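Local coordinates for protein putative NAD(P)H:FMN oxidoreductase (Porphyromonas gingivalis W83, PDB 3GE5) that binds flavin mononucleotide and probably works as an NAD(P)H-dependent oxidoreductase of the nitroreductase family, at residues E50-A55 and L171-P176; Q70-L75 and S125-Y130. All coordinates share one frame; numbering follows the deposited sequence.

Both contacts bring a helix to the same antiparallel sheet, made by strands 72-77, 100-107, 163-172 and 141-145, or to the segment running on from it. Contact 1 is polar and partly buried; contact 2 is apolar and fully buried. Their centres are 18 Å apart and their nearest atoms about 7 Å, without touching. Helix 50-62 leads in the chain to strand 72-77. Both segments of contact 2 fall between those of contact 1, so it is nested in the loop that contact 1 closes. Contact 1 lies away from the flavin. Contact 2 is nearer: Ile126 touches FMN, and the Trp72 side chain is about 7 Å from it. Contact 2 also borders the second subunit.

Contact 1 (E50-A55 and L171-P176); sequences EEKLMA and LGYGDP
A single side-chain hydrogen bond joins Lys52, near the start of helix 50-62, to Tyr173, which follows Gly172 of strand 163-172. The two segments are over a hundred residues apart in sequence, and the joint is partly buried. Lys52 NZ donates to Tyr173 OH over 2.8 Å. NZ lies at the edge of the ring, close to its plane, and is 3.9 Å from Tyr173 CZ. The amine therefore meets the hydroxyl end of the tyrosine and not its face. Lys52 CE and CD run past the same oxygen, each 3.5 Å from Tyr173 OH, and the two side chains cross at about a right angle. Lys52 sets off with CG anti to its carbonyl carbon (chi1 -69°) and is extended from there on. This straight chain carries the amine from the helix across to the tyrosine.

Both polar ends have further partners. Lys52 NZ also bonds the carbonyl oxygen of Leu138, in the loop after helix 120-137. Tyr173 OH bonds the Glu49 carboxylate, its strongest polar partner, while Arg46 makes a cation-pi contact with the ring. The hydroxyl bonds both the lysine ammonium group and a carboxylate, which probably fixes the position of its oxygen.

Apolar contact between the segments is slight. Leu171 points toward the helix, and the end of Leu53 approaches it, but Leu53 CD1 stays 5.1 Å from Leu171 CD1. Leu171 packs instead on Ile100 and Ile102 of the neighbouring strand 100-107. The joint is a polar tie between helix 50-62 and the segment that continues from strand 163-172, in the alpha/beta fold of the nitroreductase family.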
loop_
_atom_site.group_PDB
_atom_site.type_symbol
_atom_site.label_atom_id
_atom_site.label_comp_id
_atom_site.label_asym_id
_atom_site.label_seq_id
_atom_site.Cartn_x
_atom_site.Cartn_y
_atom_site.Cartn_z
ATOM N N GLU A 50 2.673 -4.655 24.061
ATOM C CA GLU A 50 3.927 -4.166 23.489
ATOM C C GLU A 50 4.371 -4.963 22.258
ATOM O O GLU A 50 4.811 -4.380 21.258
ATOM C CB GLU A 50 5.035 -4.217 24.551
ATOM C CG GLU A 50 6.245 -3.372 24.230
ATOM C CD GLU A 50 5.947 -1.882 24.353
ATOM O OE1 GLU A 50 4.863 -1.546 24.884
ATOM O OE2 GLU A 50 6.797 -1.066 23.925
ATOM N N GLU A 51 4.285 -6.286 22.365
ATOM C CA GLU A 51 4.765 -7.168 21.308
ATOM C C GLU A 51 3.933 -7.000 20.044
ATOM O O GLU A 51 4.462 -7.180 18.938
ATOM C CB GLU A 51 4.760 -8.633 21.762
ATOM C CG GLU A 51 3.422 -9.135 22.359
ATOM C CD GLU A 51 3.273 -8.975 23.927
ATOM O OE1 GLU A 51 3.807 -8.003 24.575
ATOM O OE2 GLU A 51 2.552 -9.839 24.498
ATOM N N LYS A 52 2.650 -6.662 20.196
ATOM C CA LYS A 52 1.792 -6.439 19.032
ATOM C C LYS A 52 2.159 -5.098 18.341
ATOM O O LYS A 52 2.225 -5.025 17.104
ATOM C CB LYS A 52 0.280 -6.455 19.382
ATOM C CG LYS A 52 -0.259 -7.838 19.792
ATOM C CD LYS A 52 -1.775 -7.903 19.933
ATOM C CE LYS A 52 -2.218 -9.347 20.189
ATOM N NZ LYS A 52 -3.697 -9.534 20.234
ATOM N N LEU A 53 2.371 -4.041 19.133
ATOM C CA LEU A 53 2.863 -2.751 18.587
ATOM C C LEU A 53 4.201 -2.912 17.852
ATOM O O LEU A 53 4.376 -2.401 16.734
ATOM C CB LEU A 53 2.987 -1.674 19.681
ATOM C CG LEU A 53 3.388 -0.291 19.185
ATOM C CD1 LEU A 53 2.479 0.184 18.032
ATOM C CD2 LEU A 53 3.424 0.744 20.357
HETATM N N MSE A 54 5.125 -3.656 18.462
HETATM C CA MSE A 54 6.429 -3.905 17.845
HETATM C C MSE A 54 6.299 -4.688 16.511
HETATM O O MSE A 54 7.035 -4.410 15.575
HETATM C CB MSE A 54 7.407 -4.579 18.805
HETATM C CG MSE A 54 7.764 -3.740 20.026
HETATM SE SE MSE A 54 8.301 -1.897 19.650
HETATM C CE MSE A 54 9.505 -2.264 18.149
ATOM N N ALA A 55 5.390 -5.659 16.439
ATOM C CA ALA A 55 5.102 -6.391 15.191
ATOM C C ALA A 55 4.562 -5.495 14.113
ATOM O O ALA A 55 4.912 -5.653 12.911
ATOM C CB ALA A 55 4.133 -7.593 15.454
ATOM N N LEU A 171 -5.162 3.083 15.841
ATOM C CA LEU A 171 -5.338 1.653 16.155
ATOM C C LEU A 171 -5.569 1.367 17.643
ATOM O O LEU A 171 -5.217 2.154 18.499
ATOM C CB LEU A 171 -4.147 0.816 15.641
ATOM C CG LEU A 171 -2.811 1.036 16.344
ATOM C CD1 LEU A 171 -2.523 -0.081 17.330
ATOM C CD2 LEU A 171 -1.701 1.148 15.275
ATOM N N GLY A 172 -6.152 0.201 17.889
ATOM C CA GLY A 172 -6.429 -0.280 19.226
ATOM C C GLY A 172 -7.312 -1.511 19.144
ATOM O O GLY A 172 -7.553 -2.060 18.051
ATOM N N TYR A 173 -7.789 -1.977 20.288
ATOM C CA TYR A 173 -8.800 -3.017 20.289
ATOM C C TYR A 173 -10.151 -2.403 19.987
ATOM O O TYR A 173 -10.596 -1.477 20.670
ATOM C CB TYR A 173 -8.831 -3.798 21.615
ATOM C CG TYR A 173 -7.707 -4.785 21.740
ATOM C CD1 TYR A 173 -7.753 -5.998 21.052
ATOM C CD2 TYR A 173 -6.594 -4.504 22.516
ATOM C CE1 TYR A 173 -6.717 -6.905 21.138
ATOM C CE2 TYR A 173 -5.539 -5.399 22.601
ATOM C CZ TYR A 173 -5.610 -6.606 21.922
ATOM O OH TYR A 173 -4.581 -7.521 21.993
ATOM N N GLY A 174 -10.804 -2.897 18.944
ATOM C CA GLY A 174 -12.105 -2.378 18.569
ATOM C C GLY A 174 -13.208 -2.681 19.568
ATOM O O GLY A 174 -13.165 -3.678 20.286
ATOM N N ASP A 175 -14.206 -1.810 19.612
ATOM C CA ASP A 175 -15.392 -2.066 20.397
ATOM C C ASP A 175 -16.285 -3.052 19.658
ATOM O O ASP A 175 -16.853 -2.727 18.603
ATOM C CB ASP A 175 -16.125 -0.756 20.644
ATOM C CG ASP A 175 -17.315 -0.918 21.573
ATOM O OD1 ASP A 175 -17.809 -2.054 21.776
ATOM O OD2 ASP A 175 -17.719 0.128 22.114
ATOM N N PRO A 176 -16.416 -4.268 20.203
ATOM C CA PRO A 176 -17.137 -5.320 19.463
ATOM C C PRO A 176 -18.646 -5.072 19.339
ATOM O O PRO A 176 -19.309 -5.773 18.585
ATOM C CB PRO A 176 -16.840 -6.584 20.273
ATOM C CG PRO A 176 -16.603 -6.082 21.678
ATOM C CD PRO A 176 -15.949 -4.733 21.523
#

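Contact 2 (Q70-L75 and S125-Y130); sequences QPWHFL and SIAMTY
This is a helix-on-sheet contact in the core of the nitroreductase fold, where helix 120-137 packs on strand 72-77, outermost of the sheet within this chain. The Ala127 methyl group meets two rings, over the face of Trp72 and at the edge of Phe74. All three residues are buried, and the CA atoms of Trp72 and Ala127 are 8.1 Å apart. The short alanine side chain is consistent with the close approach of the helix.

Ala127 CB lies over one face of the indole as a CH-pi contact. It is 4.0 Å from the centroid of the six-membered ring of Trp72 and 20° off the ring normal. Its closest ring atom is Trp72 CE3, at 3.8 Å. The opposite face of the indole is covered by the residues just before it, with Gln70 CA over the centre and Pro71 CD toward the rim. Trp72 CG stands between the backbone N and the carbonyl carbon (chi1 47°), which brings the indole over these two preceding residues. Pro71 is the centre of an inverse gamma turn leading into the strand.

Phe74 also packs on Ile102 and Thr104 of strand 100-107. Together with Leu75 it pairs in parallel with a strand of the second subunit, so the sheet continues across the dimer interface. On the helix, Ser125 O accepts from both Thr129 N and Thr129 OG1, which reach it from opposite faces of its plane. Next to Ala127, Ile126 touches the bound FMN.

Phe74 turns its CE1-CZ edge to the methyl, near the ring plane: CE1 and CZ are each 3.9 Å from Ala127 CB.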
loop_
_atom_site.group_PDB
_atom_site.type_symbol
_atom_site.label_atom_id
_atom_site.label_comp_id
_atom_site.label_asym_id
_atom_site.label_seq_id
_atom_site.Cartn_x
_atom_site.Cartn_y
_atom_site.Cartn_z
ATOM N N GLN A 70 13.457 3.288 1.467
ATOM C CA GLN A 70 12.748 3.328 2.751
ATOM C C GLN A 70 12.603 4.765 3.254
ATOM O O GLN A 70 12.995 5.063 4.390
ATOM C CB GLN A 70 13.484 2.472 3.784
ATOM C CG GLN A 70 13.707 0.994 3.364
ATOM C CD GLN A 70 14.924 0.400 4.067
ATOM O OE1 GLN A 70 14.901 0.200 5.293
ATOM N NE2 GLN A 70 16.013 0.159 3.311
ATOM N N PRO A 71 11.965 5.664 2.457
ATOM C CA PRO A 71 11.940 7.096 2.773
ATOM C C PRO A 71 10.847 7.469 3.796
ATOM O O PRO A 71 10.145 8.456 3.647
ATOM C CB PRO A 71 11.681 7.741 1.412
ATOM C CG PRO A 71 10.737 6.757 0.789
ATOM C CD PRO A 71 11.234 5.393 1.201
ATOM N N TRP A 72 10.743 6.661 4.854
ATOM C CA TRP A 72 9.727 6.797 5.872
ATOM C C TRP A 72 10.356 6.870 7.248
ATOM O O TRP A 72 11.533 6.510 7.426
ATOM C CB TRP A 72 8.741 5.611 5.819
ATOM C CG TRP A 72 9.360 4.244 5.722
ATOM C CD1 TRP A 72 10.195 3.643 6.613
ATOM C CD2 TRP A 72 9.156 3.301 4.659
ATOM N NE1 TRP A 72 10.561 2.386 6.145
ATOM C CE2 TRP A 72 9.907 2.142 4.971
ATOM C CE3 TRP A 72 8.393 3.321 3.476
ATOM C CZ2 TRP A 72 9.931 1.009 4.132
ATOM C CZ3 TRP A 72 8.413 2.193 2.649
ATOM C CH2 TRP A 72 9.176 1.067 2.978
ATOM N N HIS A 73 9.578 7.351 8.194
ATOM C CA HIS A 73 9.901 7.339 9.599
ATOM C C HIS A 73 8.598 7.217 10.342
ATOM O O HIS A 73 7.616 7.879 9.974
ATOM C CB HIS A 73 10.675 8.578 10.076
ATOM C CG HIS A 73 11.330 8.391 11.412
ATOM N ND1 HIS A 73 12.552 7.764 11.561
ATOM C CD2 HIS A 73 10.927 8.738 12.661
ATOM C CE1 HIS A 73 12.877 7.754 12.851
ATOM N NE2 HIS A 73 11.903 8.326 13.539
ATOM N N PHE A 74 8.568 6.339 11.346
ATOM C CA PHE A 74 7.324 6.079 12.086
ATOM C C PHE A 74 7.384 6.734 13.456
ATOM O O PHE A 74 8.213 6.372 14.314
ATOM C CB PHE A 74 7.075 4.567 12.213
ATOM C CG PHE A 74 7.225 3.832 10.908
ATOM C CD1 PHE A 74 6.449 4.158 9.808
ATOM C CD2 PHE A 74 8.178 2.827 10.792
ATOM C CE1 PHE A 74 6.603 3.449 8.620
ATOM C CE2 PHE A 74 8.350 2.126 9.598
ATOM C CZ PHE A 74 7.568 2.458 8.498
ATOM N N LEU A 75 6.502 7.714 13.659
ATOM C CA LEU A 75 6.414 8.443 14.929
ATOM C C LEU A 75 5.195 7.931 15.708
ATOM O O LEU A 75 4.046 8.172 15.316
ATOM C CB LEU A 75 6.320 9.948 14.675
ATOM C CG LEU A 75 6.090 10.862 15.903
ATOM C CD1 LEU A 75 7.097 10.664 17.018
ATOM C CD2 LEU A 75 6.091 12.300 15.407
ATOM N N SER A 125 2.729 4.798 1.715
ATOM C CA SER A 125 1.484 4.060 1.626
ATOM C C SER A 125 1.674 2.538 1.606
ATOM O O SER A 125 0.814 1.789 2.098
ATOM C CB SER A 125 0.669 4.549 0.440
ATOM O OG SER A 125 0.289 5.905 0.626
ATOM N N ILE A 126 2.776 2.069 1.063
ATOM C CA ILE A 126 3.072 0.617 1.147
ATOM C C ILE A 126 3.332 0.264 2.624
ATOM O O ILE A 126 2.786 -0.728 3.149
ATOM C CB ILE A 126 4.297 0.223 0.258
ATOM C CG1 ILE A 126 4.081 0.622 -1.224
ATOM C CG2 ILE A 126 4.540 -1.245 0.348
ATOM C CD1 ILE A 126 5.353 0.511 -2.133
ATOM N N ALA A 127 4.149 1.073 3.299
ATOM C CA ALA A 127 4.447 0.813 4.714
ATOM C C ALA A 127 3.131 0.858 5.558
ATOM O O ALA A 127 2.886 -0.016 6.414
ATOM C CB ALA A 127 5.466 1.804 5.291
HETATM N N MSE A 128 2.306 1.884 5.309
HETATM C CA MSE A 128 1.017 2.016 6.008
HETATM C C MSE A 128 0.142 0.772 5.748
HETATM O O MSE A 128 -0.508 0.258 6.670
HETATM C CB MSE A 128 0.279 3.278 5.556
HETATM C CG MSE A 128 0.786 4.537 6.238
HETATM SE SE MSE A 128 0.076 4.732 8.062
HETATM C CE MSE A 128 -1.835 4.725 7.654
ATOM N N THR A 129 0.114 0.303 4.509
ATOM C CA THR A 129 -0.711 -0.867 4.152
ATOM C C THR A 129 -0.204 -2.109 4.926
ATOM O O THR A 129 -0.981 -2.862 5.510
ATOM C CB THR A 129 -0.740 -1.131 2.625
ATOM O OG1 THR A 129 -1.293 0.005 1.943
ATOM C CG2 THR A 129 -1.583 -2.438 2.293
ATOM N N TYR A 130 1.116 -2.306 4.927
ATOM C CA TYR A 130 1.711 -3.417 5.680
ATOM C C TYR A 130 1.317 -3.315 7.150
ATOM O O TYR A 130 1.000 -4.324 7.802
ATOM C CB TYR A 130 3.240 -3.403 5.535
ATOM C CG TYR A 130 3.748 -4.223 4.365
ATOM C CD1 TYR A 130 3.217 -4.071 3.101
ATOM C CD2 TYR A 130 4.786 -5.144 4.531
ATOM C CE1 TYR A 130 3.653 -4.869 2.044
ATOM C CE2 TYR A 130 5.255 -5.912 3.476
ATOM C CZ TYR A 130 4.679 -5.782 2.249
ATOM O OH TYR A 130 5.119 -6.547 1.207
#